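Local coordinates for protein translation initiation factor eIF-2B (Pyrococcus horikoshii, PDB 1VB5) that forms the regulatory subunit of archaeal initiation factor 2B, a factor that probably catalyses exchange of GDP for GTP on initiation factor 2, at residues B[21-24]-B[25-29]; B[78-81]-B[82-86]; B[86-89]-B[90-94]; B[126-129]-B[130-134]. All coordinates share one frame; numbering follows the deposited sequence.

How the contacts relate
Along the chain the four contacts run in numerical order, each a step between neighbouring turns of one helix. Contact 1 opens helix 21-38, contacts 2 and 3 follow one another on helix 78-106 and share L86, and contact 4 closes helix 120-131. The first three belong to the helical N-terminal part: contacts 1 and 3 have centres about 11 Å apart and touch, with M92 and L89 packed on A25, K26 and A29, while contacts 1 and 2 meet more lightly. Contact 4 stands in the Rossmann-like part, its centre about 24 Å from that of contact 3. Helix 78-106 thus links the two parts, meeting helix 120-131 through A100 and A104.

Contact 1: residues B[21-24]-B[25-29]; sequences ASWL and AKKGA
G28 N bonds to L24 O at 2.8 Å, one rung of the i to i+4 ladder of the alpha helix 21-38. A25 N to A21 O, at 2.9 Å, lies on the first turn, and the amides of K26 and K27 bond in the same way to the carbonyls of S22 and W23.

On this regular frame the distinctive feature is a CH-pi contact between W23 and K27, one turn apart. The indole CG stands anti to the backbone N (chi1 -176°), which swings the ring forward along the helix, while the lysine chain bends at chi2 and chi3 and folds its methylenes across one face of the indole. K27 CG sits 3.4 Å from the centroid of the six-membered ring of W23 and only 8° off its normal; further along, K27 CD comes 3.4 Å from W23 CZ2. The bend leaves the ammonium beyond the ring, where K27 NZ forms a salt bridge with E12 of helix 4-14.

The side turned to helix 78-106 is simpler. K26 runs extended past S22, whose OG is hydrogen-bonded to K96 NZ, and A25 packs against M92. Helix 21-38 is thus held between helix 4-14, which meets W23, L24 and K27, and helix 78-106. Next to the S22 hydroxyl the lysine offers carbon rather than nitrogen, with K26 CE 4.1 Å from S22 OG.

Contact 2: residues B[78-81]-B[82-86]; sequences RDIL and KSRAL
I80 and R84 carry the side-chain part of this one-turn contact, and their apolar touch is light: I80 CG2 lies 4.1 Å from R84 CG, the two side chains running side by side in the same direction. R84 CG stands beside its own backbone N (chi1 -68°), which also brings it close to the I80 carbonyl, 3.3 Å from I80 O.

Backbone hydrogen bonds do most of the joining. R84 N reaches I80 O at 2.9 Å, and K82 N meets R78 O in an almost straight bond, with an N-H...O angle of 177°. S83 N bonds to D79 O at 3.1 Å, and A85 N completes the set on L81 O.

The two arginines find their polar partners beyond this stretch. The guanidinium of R84 bonds through NH2 to F71 O and makes a cation-pi contact with the F71 ring, whereas R78 NH1 bonds to the carbonyls of A36 and L39, at the end of helix 21-38 and just past it.

This is the first stretch of helix 78-106. L81 is pressed against A36 of helix 21-38 and against L44 and I48 of helix 41-58, while K82, A85 and L86 all touch L33 of helix 21-38.

Contact 3: residues B[86-89]-B[90-94]; sequences LEFL and RRMEE
L86 to E94 form regular alpha helix, in which the amides of R90, R91, M92 and E93 each bond to the carbonyl four residues earlier, M92 N to F88 O being 2.9 Å. On the outer side E87 and R91 make a salt bridge. E87 OE2 lies 2.8 Å from R91 NE and nearer still to R91 NH2, an unusually short distance to be read with caution; both bonds are weak in angle, and the carboxylate and guanidinium planes stand 54° apart. R90 turns instead to the next turn, where R90 NH1 pairs with E94 OE1 at 2.9 Å, in a weakly directed bond.

The inner side is apolar. F88 CG lies anti to its backbone N (chi1 -169°), which carries the ring forward to M92 in a Met-aromatic contact: M92 SD is 3.4 Å from F88 CE2 and approaches the ring obliquely. The thioether bends at chi3 (-43°), and its methyl presses tightly on the leucine, M92 CE being 3.4 Å from L89 CD2.

Two helices receive these groups. M92 rests on A25 and K26 of helix 21-38 and L89 on A29, while on helix 63-71 F88 meets L68 and the inclined ring of F71, a residue that E87 and R91 also touch.

Contact 4: residues B[126-129]-B[130-134]; sequences IRTA and KERKK
T128 and R132, one turn apart, pack closely: T128 CG2 lies over one face of the R132 guanidinium, 3.6 Å from R132 CZ. With the methyl anti to the backbone N, and the arginine extended from CG to NE, the side chains run side by side toward helix 78-106, where A104 touches both and R132 NH2 bonds to S101. T128 OG1 turns back to E124 O. A129 is buried against F136 and I107.

The exposed side, at E131, is looser. Its chain folds back against the R127 carbonyl, where OE2 meets R127 O as one acceptor beside another, without a hydrogen bond. R127 and K130 are tied to partners outside the contact, R127 to E155, E124 and S159, and K130 NZ to S159 O.

A129 O accepts from two amides on opposite faces of its plane: K134 N at 3.2 Å, with an N-H...O angle of 159°, and R132 N, also at 3.2 Å, well above the plane. With K133 N bonded to K130 O at 3.0 Å and K133 at positive phi (69°), this is a Schellman motif. It ends helix 120-131 and turns the chain toward strand 136-141, in a beta-alpha-beta crossover of the Rossmann-like fold.

Contact 1: residues B[21-24]-B[25-29]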
loop_
_atom_site.group_PDB
_atom_site.type_symbol
_atom_site.label_atom_id
_atom_site.label_comp_id
_atom_site.label_asym_id
_atom_site.label_seq_id
_atom_site.Cartn_x
_atom_site.Cartn_y
_atom_site.Cartn_z
ATOM N N ALA B 21 20.026 -2.886 -1.044
ATOM C CA ALA B 21 21.015 -3.406 -1.980
ATOM C C ALA B 21 22.444 -2.967 -1.656
ATOM O O ALA B 21 23.275 -3.781 -1.260
ATOM C CB ALA B 21 20.649 -2.986 -3.401
ATOM N N SER B 22 22.720 -1.679 -1.829
ATOM C CA SER B 22 24.043 -1.126 -1.567
ATOM C C SER B 22 24.745 -1.754 -0.360
ATOM O O SER B 22 25.836 -2.306 -0.492
ATOM C CB SER B 22 23.941 0.387 -1.372
ATOM O OG SER B 22 25.196 0.935 -1.018
ATOM N N TRP B 23 24.120 -1.674 0.812
ATOM C CA TRP B 23 24.711 -2.231 2.025
ATOM C C TRP B 23 25.064 -3.710 1.867
ATOM O O TRP B 23 26.168 -4.130 2.224
ATOM C CB TRP B 23 23.760 -2.070 3.211
ATOM C CG TRP B 23 24.352 -2.528 4.518
ATOM C CD1 TRP B 23 25.171 -1.811 5.342
ATOM C CD2 TRP B 23 24.189 -3.814 5.132
ATOM N NE1 TRP B 23 25.529 -2.571 6.432
ATOM C CE2 TRP B 23 24.941 -3.803 6.329
ATOM C CE3 TRP B 23 23.483 -4.976 4.787
ATOM C CZ2 TRP B 23 25.006 -4.909 7.185
ATOM C CZ3 TRP B 23 23.548 -6.077 5.640
ATOM C CH2 TRP B 23 24.305 -6.033 6.825
ATOM N N LEU B 24 24.124 -4.497 1.346
ATOM C CA LEU B 24 24.358 -5.925 1.150
ATOM C C LEU B 24 25.553 -6.155 0.247
ATOM O O LEU B 24 26.358 -7.057 0.485
ATOM C CB LEU B 24 23.133 -6.603 0.529
ATOM C CG LEU B 24 21.952 -6.925 1.442
ATOM C CD1 LEU B 24 20.912 -7.688 0.638
ATOM C CD2 LEU B 24 22.410 -7.759 2.631
ATOM N N ALA B 25 25.657 -5.342 -0.800
ATOM C CA ALA B 25 26.760 -5.451 -1.742
ATOM C C ALA B 25 28.083 -5.299 -0.995
ATOM O O ALA B 25 29.031 -6.043 -1.243
ATOM C CB ALA B 25 26.633 -4.381 -2.821
ATOM N N LYS B 26 28.136 -4.341 -0.075
ATOM C CA LYS B 26 29.344 -4.106 0.708
ATOM C C LYS B 26 29.688 -5.319 1.563
ATOM O O LYS B 26 30.842 -5.738 1.615
ATOM C CB LYS B 26 29.176 -2.879 1.603
ATOM C CG LYS B 26 29.055 -1.581 0.836
ATOM C CD LYS B 26 29.014 -0.383 1.767
ATOM C CE LYS B 26 28.824 0.904 0.980
ATOM N NZ LYS B 26 28.774 2.096 1.872
ATOM N N LYS B 27 28.686 -5.882 2.230
ATOM C CA LYS B 27 28.901 -7.053 3.073
ATOM C C LYS B 27 29.357 -8.229 2.214
ATOM O O LYS B 27 30.179 -9.040 2.644
ATOM C CB LYS B 27 27.611 -7.424 3.812
ATOM C CG LYS B 27 27.051 -6.314 4.696
ATOM C CD LYS B 27 27.994 -5.957 5.836
ATOM C CE LYS B 27 28.159 -7.113 6.813
ATOM N NZ LYS B 27 28.994 -6.728 7.989
ATOM N N GLY B 28 28.816 -8.318 1.003
ATOM C CA GLY B 28 29.196 -9.391 0.101
ATOM C C GLY B 28 30.672 -9.285 -0.237
ATOM O O GLY B 28 31.389 -10.288 -0.269
ATOM N N ALA B 29 31.126 -8.059 -0.486
ATOM C CA ALA B 29 32.526 -7.811 -0.807
ATOM C C ALA B 29 33.375 -8.151 0.415
ATOM O O ALA B 29 34.467 -8.709 0.288
ATOM C CB ALA B 29 32.727 -6.354 -1.202
#

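Contact 2: residues B[78-81]-B[82-86]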
loop_
_atom_site.group_PDB
_atom_site.type_symbol
_atom_site.label_atom_id
_atom_site.label_comp_id
_atom_site.label_asym_id
_atom_site.label_seq_id
_atom_site.Cartn_x
_atom_site.Cartn_y
_atom_site.Cartn_z
ATOM N N ARG B 78 45.634 -14.843 -3.797
ATOM C CA ARG B 78 45.121 -14.078 -2.673
ATOM C C ARG B 78 45.048 -12.596 -3.006
ATOM O O ARG B 78 44.002 -11.964 -2.860
ATOM C CB ARG B 78 46.032 -14.274 -1.459
ATOM C CG ARG B 78 45.527 -13.644 -0.172
ATOM C CD ARG B 78 46.551 -13.790 0.949
ATOM N NE ARG B 78 47.123 -15.137 1.004
ATOM C CZ ARG B 78 46.418 -16.250 1.193
ATOM N NH1 ARG B 78 45.102 -16.190 1.350
ATOM N NH2 ARG B 78 47.029 -17.427 1.220
ATOM N N ASP B 79 46.174 -12.050 -3.450
ATOM C CA ASP B 79 46.264 -10.638 -3.792
ATOM C C ASP B 79 45.285 -10.208 -4.888
ATOM O O ASP B 79 44.860 -9.053 -4.922
ATOM C CB ASP B 79 47.699 -10.300 -4.208
ATOM C CG ASP B 79 48.202 -11.184 -5.333
ATOM O OD1 ASP B 79 48.244 -12.419 -5.148
ATOM O OD2 ASP B 79 48.553 -10.643 -6.405
ATOM N N ILE B 80 44.931 -11.121 -5.788
ATOM C CA ILE B 80 43.991 -10.778 -6.853
ATOM C C ILE B 80 42.579 -10.716 -6.265
ATOM O O ILE B 80 41.849 -9.746 -6.472
ATOM C CB ILE B 80 44.014 -11.816 -8.000
ATOM C CG1 ILE B 80 45.397 -11.844 -8.663
ATOM C CG2 ILE B 80 42.943 -11.471 -9.035
ATOM C CD1 ILE B 80 45.785 -10.556 -9.382
ATOM N N LEU B 81 42.208 -11.758 -5.526
ATOM C CA LEU B 81 40.897 -11.821 -4.895
ATOM C C LEU B 81 40.644 -10.551 -4.096
ATOM O O LEU B 81 39.616 -9.893 -4.264
ATOM C CB LEU B 81 40.816 -13.038 -3.971
ATOM C CG LEU B 81 39.558 -13.187 -3.109
ATOM C CD1 LEU B 81 38.306 -13.037 -3.962
ATOM C CD2 LEU B 81 39.582 -14.542 -2.423
ATOM N N LYS B 82 41.592 -10.209 -3.229
ATOM C CA LYS B 82 41.485 -9.019 -2.399
ATOM C C LYS B 82 41.360 -7.759 -3.239
ATOM O O LYS B 82 40.472 -6.932 -3.016
ATOM C CB LYS B 82 42.710 -8.890 -1.488
ATOM C CG LYS B 82 42.783 -7.553 -0.752
ATOM C CD LYS B 82 44.001 -7.455 0.157
ATOM C CE LYS B 82 44.020 -6.123 0.902
ATOM N NZ LYS B 82 45.162 -6.013 1.857
ATOM N N SER B 83 42.259 -7.614 -4.205
ATOM C CA SER B 83 42.268 -6.441 -5.066
ATOM C C SER B 83 40.948 -6.235 -5.815
ATOM O O SER B 83 40.467 -5.112 -5.932
ATOM C CB SER B 83 43.420 -6.535 -6.067
ATOM O OG SER B 83 43.528 -5.336 -6.812
ATOM N N ARG B 84 40.368 -7.315 -6.325
ATOM C CA ARG B 84 39.114 -7.203 -7.056
ATOM C C ARG B 84 37.959 -6.813 -6.135
ATOM O O ARG B 84 37.120 -5.992 -6.506
ATOM C CB ARG B 84 38.805 -8.516 -7.780
ATOM C CG ARG B 84 39.778 -8.816 -8.922
ATOM C CD ARG B 84 39.579 -7.871 -10.098
ATOM N NE ARG B 84 38.323 -8.149 -10.793
ATOM C CZ ARG B 84 37.876 -7.478 -11.851
ATOM N NH1 ARG B 84 38.580 -6.471 -12.356
ATOM N NH2 ARG B 84 36.722 -7.824 -12.413
ATOM N N ALA B 85 37.915 -7.387 -4.937
ATOM C CA ALA B 85 36.847 -7.061 -4.001
ATOM C C ALA B 85 36.904 -5.581 -3.628
ATOM O O ALA B 85 35.881 -4.903 -3.587
ATOM C CB ALA B 85 36.954 -7.926 -2.755
ATOM N N LEU B 86 38.107 -5.077 -3.368
ATOM C CA LEU B 86 38.273 -3.674 -3.006
ATOM C C LEU B 86 37.931 -2.754 -4.170
ATOM O O LEU B 86 37.465 -1.628 -3.964
ATOM C CB LEU B 86 39.710 -3.401 -2.550
ATOM C CG LEU B 86 40.181 -4.085 -1.261
ATOM C CD1 LEU B 86 41.662 -3.769 -1.037
ATOM C CD2 LEU B 86 39.346 -3.605 -0.077
#

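Contact 3: residues B[86-89]-B[90-94]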
loop_
_atom_site.group_PDB
_atom_site.type_symbol
_atom_site.label_atom_id
_atom_site.label_comp_id
_atom_site.label_asym_id
_atom_site.label_seq_id
_atom_site.Cartn_x
_atom_site.Cartn_y
_atom_site.Cartn_z
ATOM N N LEU B 86 38.107 -5.077 -3.368
ATOM C CA LEU B 86 38.273 -3.674 -3.006
ATOM C C LEU B 86 37.931 -2.754 -4.170
ATOM O O LEU B 86 37.465 -1.628 -3.964
ATOM C CB LEU B 86 39.710 -3.401 -2.550
ATOM C CG LEU B 86 40.181 -4.085 -1.261
ATOM C CD1 LEU B 86 41.662 -3.769 -1.037
ATOM C CD2 LEU B 86 39.346 -3.605 -0.077
ATOM N N GLU B 87 38.169 -3.224 -5.392
ATOM C CA GLU B 87 37.871 -2.413 -6.563
ATOM C C GLU B 87 36.359 -2.313 -6.753
ATOM O O GLU B 87 35.850 -1.270 -7.154
ATOM C CB GLU B 87 38.505 -3.003 -7.821
ATOM C CG GLU B 87 38.594 -1.996 -8.957
ATOM C CD GLU B 87 38.846 -2.647 -10.303
ATOM O OE1 GLU B 87 39.710 -3.549 -10.380
ATOM O OE2 GLU B 87 38.184 -2.246 -11.288
ATOM N N PHE B 88 35.649 -3.403 -6.474
ATOM C CA PHE B 88 34.193 -3.402 -6.599
ATOM C C PHE B 88 33.665 -2.335 -5.641
ATOM O O PHE B 88 32.838 -1.501 -6.013
ATOM C CB PHE B 88 33.608 -4.765 -6.221
ATOM C CG PHE B 88 32.150 -4.918 -6.579
ATOM C CD1 PHE B 88 31.772 -5.325 -7.852
ATOM C CD2 PHE B 88 31.154 -4.610 -5.653
ATOM C CE1 PHE B 88 30.420 -5.422 -8.204
ATOM C CE2 PHE B 88 29.802 -4.703 -5.993
ATOM C CZ PHE B 88 29.437 -5.110 -7.270
ATOM N N LEU B 89 34.167 -2.355 -4.410
ATOM C CA LEU B 89 33.755 -1.382 -3.406
ATOM C C LEU B 89 34.055 0.043 -3.866
ATOM O O LEU B 89 33.231 0.945 -3.700
ATOM C CB LEU B 89 34.455 -1.666 -2.072
ATOM C CG LEU B 89 34.000 -2.940 -1.351
ATOM C CD1 LEU B 89 34.823 -3.155 -0.081
ATOM C CD2 LEU B 89 32.525 -2.828 -1.006
ATOM N N ARG B 90 35.231 0.247 -4.452
ATOM C CA ARG B 90 35.604 1.570 -4.930
ATOM C C ARG B 90 34.660 2.010 -6.047
ATOM O O ARG B 90 34.276 3.177 -6.120
ATOM C CB ARG B 90 37.043 1.571 -5.451
ATOM C CG ARG B 90 37.582 2.955 -5.774
ATOM C CD ARG B 90 38.909 2.861 -6.523
ATOM N NE ARG B 90 38.745 2.205 -7.817
ATOM C CZ ARG B 90 38.002 2.685 -8.811
ATOM N NH1 ARG B 90 37.352 3.835 -8.666
ATOM N NH2 ARG B 90 37.894 2.007 -9.947
ATOM N N ARG B 91 34.292 1.074 -6.919
ATOM C CA ARG B 91 33.387 1.396 -8.017
ATOM C C ARG B 91 31.980 1.727 -7.518
ATOM O O ARG B 91 31.345 2.643 -8.036
ATOM C CB ARG B 91 33.325 0.247 -9.027
ATOM C CG ARG B 91 34.610 0.046 -9.821
ATOM C CD ARG B 91 34.402 -0.936 -10.965
ATOM N NE ARG B 91 35.635 -1.188 -11.708
ATOM C CZ ARG B 91 35.695 -1.871 -12.849
ATOM N NH1 ARG B 91 34.588 -2.370 -13.385
ATOM N NH2 ARG B 91 36.861 -2.059 -13.455
ATOM N N MET B 92 31.495 0.995 -6.517
ATOM C CA MET B 92 30.162 1.264 -5.976
ATOM C C MET B 92 30.096 2.689 -5.452
ATOM O O MET B 92 29.183 3.442 -5.790
ATOM C CB MET B 92 29.814 0.312 -4.826
ATOM C CG MET B 92 29.710 -1.148 -5.197
ATOM S SD MET B 92 28.935 -2.136 -3.882
ATOM C CE MET B 92 29.705 -1.501 -2.433
ATOM N N GLU B 93 31.071 3.052 -4.623
ATOM C CA GLU B 93 31.130 4.386 -4.035
ATOM C C GLU B 93 31.183 5.470 -5.111
ATOM O O GLU B 93 30.478 6.476 -5.028
ATOM C CB GLU B 93 32.352 4.499 -3.113
ATOM C CG GLU B 93 32.364 5.742 -2.224
ATOM C CD GLU B 93 32.907 6.987 -2.921
ATOM O OE1 GLU B 93 32.719 8.103 -2.379
ATOM O OE2 GLU B 93 33.531 6.854 -4.000
ATOM N N GLU B 94 32.016 5.259 -6.123
ATOM C CA GLU B 94 32.152 6.225 -7.204
ATOM C C GLU B 94 30.847 6.310 -7.987
ATOM O O GLU B 94 30.401 7.398 -8.365
ATOM C CB GLU B 94 33.292 5.810 -8.136
ATOM C CG GLU B 94 33.582 6.802 -9.246
ATOM C CD GLU B 94 34.738 6.364 -10.133
ATOM O OE1 GLU B 94 35.841 6.106 -9.597
ATOM O OE2 GLU B 94 34.545 6.278 -11.365
#

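Contact 4: residues B[126-129]-B[130-134]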
loop_
_atom_site.group_PDB
_atom_site.type_symbol
_atom_site.label_atom_id
_atom_site.label_comp_id
_atom_site.label_asym_id
_atom_site.label_seq_id
_atom_site.Cartn_x
_atom_site.Cartn_y
_atom_site.Cartn_z
ATOM N N ILE B 126 18.812 13.036 -2.981
ATOM C CA ILE B 126 18.082 14.065 -2.257
ATOM C C ILE B 126 19.012 14.998 -1.474
ATOM O O ILE B 126 18.845 16.217 -1.499
ATOM C CB ILE B 126 17.031 13.404 -1.328
ATOM C CG1 ILE B 126 15.864 12.887 -2.181
ATOM C CG2 ILE B 126 16.538 14.382 -0.288
ATOM C CD1 ILE B 126 14.855 12.017 -1.422
ATOM N N ARG B 127 19.998 14.425 -0.796
ATOM C CA ARG B 127 20.946 15.211 -0.018
ATOM C C ARG B 127 21.802 16.123 -0.891
ATOM O O ARG B 127 22.070 17.270 -0.524
ATOM C CB ARG B 127 21.847 14.286 0.800
ATOM C CG ARG B 127 21.182 13.732 2.048
ATOM C CD ARG B 127 22.077 12.741 2.770
ATOM N NE ARG B 127 21.575 12.485 4.115
ATOM C CZ ARG B 127 21.925 11.444 4.862
ATOM N NH1 ARG B 127 22.783 10.546 4.397
ATOM N NH2 ARG B 127 21.404 11.299 6.075
ATOM N N THR B 128 22.233 15.612 -2.042
ATOM C CA THR B 128 23.053 16.400 -2.951
ATOM C C THR B 128 22.246 17.577 -3.494
ATOM O O THR B 128 22.776 18.676 -3.670
ATOM C CB THR B 128 23.567 15.549 -4.138
ATOM O OG1 THR B 128 24.419 14.505 -3.648
ATOM C CG2 THR B 128 24.355 16.419 -5.124
ATOM N N ALA B 129 20.962 17.350 -3.754
ATOM C CA ALA B 129 20.105 18.413 -4.274
ATOM C C ALA B 129 19.949 19.512 -3.229
ATOM O O ALA B 129 19.975 20.701 -3.555
ATOM C CB ALA B 129 18.729 17.851 -4.661
ATOM N N LYS B 130 19.780 19.113 -1.972
ATOM C CA LYS B 130 19.634 20.079 -0.887
ATOM C C LYS B 130 20.936 20.851 -0.691
ATOM O O LYS B 130 20.925 22.050 -0.432
ATOM C CB LYS B 130 19.274 19.373 0.421
ATOM C CG LYS B 130 19.162 20.331 1.601
ATOM C CD LYS B 130 19.623 19.676 2.898
ATOM C CE LYS B 130 21.071 19.183 2.789
ATOM N NZ LYS B 130 21.611 18.677 4.083
ATOM N N GLU B 131 22.057 20.151 -0.811
ATOM C CA GLU B 131 23.361 20.779 -0.646
ATOM C C GLU B 131 23.615 21.815 -1.736
ATOM O O GLU B 131 24.451 22.701 -1.568
ATOM C CB GLU B 131 24.468 19.718 -0.655
ATOM C CG GLU B 131 24.379 18.726 0.506
ATOM C CD GLU B 131 25.420 17.613 0.427
ATOM O OE1 GLU B 131 26.633 17.923 0.432
ATOM O OE2 GLU B 131 25.027 16.428 0.363
ATOM N N ARG B 132 22.888 21.709 -2.847
ATOM C CA ARG B 132 23.048 22.654 -3.943
ATOM C C ARG B 132 21.989 23.741 -3.884
ATOM O O ARG B 132 21.731 24.432 -4.868
ATOM C CB ARG B 132 22.996 21.934 -5.291
ATOM C CG ARG B 132 24.182 21.011 -5.516
ATOM C CD ARG B 132 24.077 20.279 -6.834
ATOM N NE ARG B 132 25.171 19.331 -7.004
ATOM C CZ ARG B 132 25.258 18.463 -8.009
ATOM N NH1 ARG B 132 24.311 18.419 -8.943
ATOM N NH2 ARG B 132 26.293 17.636 -8.077
ATOM N N LYS B 133 21.372 23.873 -2.714
ATOM C CA LYS B 133 20.366 24.898 -2.460
ATOM C C LYS B 133 19.024 24.784 -3.175
ATOM O O LYS B 133 18.316 25.779 -3.331
ATOM C CB LYS B 133 20.962 26.285 -2.727
ATOM C CG LYS B 133 22.159 26.636 -1.849
ATOM C CD LYS B 133 21.823 26.523 -0.368
ATOM C CE LYS B 133 22.924 27.127 0.507
ATOM N NZ LYS B 133 24.257 26.518 0.274
ATOM N N LYS B 134 18.660 23.586 -3.613
ATOM C CA LYS B 134 17.364 23.422 -4.258
ATOM C C LYS B 134 16.318 23.260 -3.160
ATOM O O LYS B 134 16.549 22.559 -2.180
ATOM C CB LYS B 134 17.374 22.206 -5.190
ATOM C CG LYS B 134 18.098 22.488 -6.496
ATOM C CD LYS B 134 18.158 21.294 -7.415
ATOM C CE LYS B 134 18.799 21.693 -8.748
ATOM N NZ LYS B 134 19.016 20.526 -9.649
#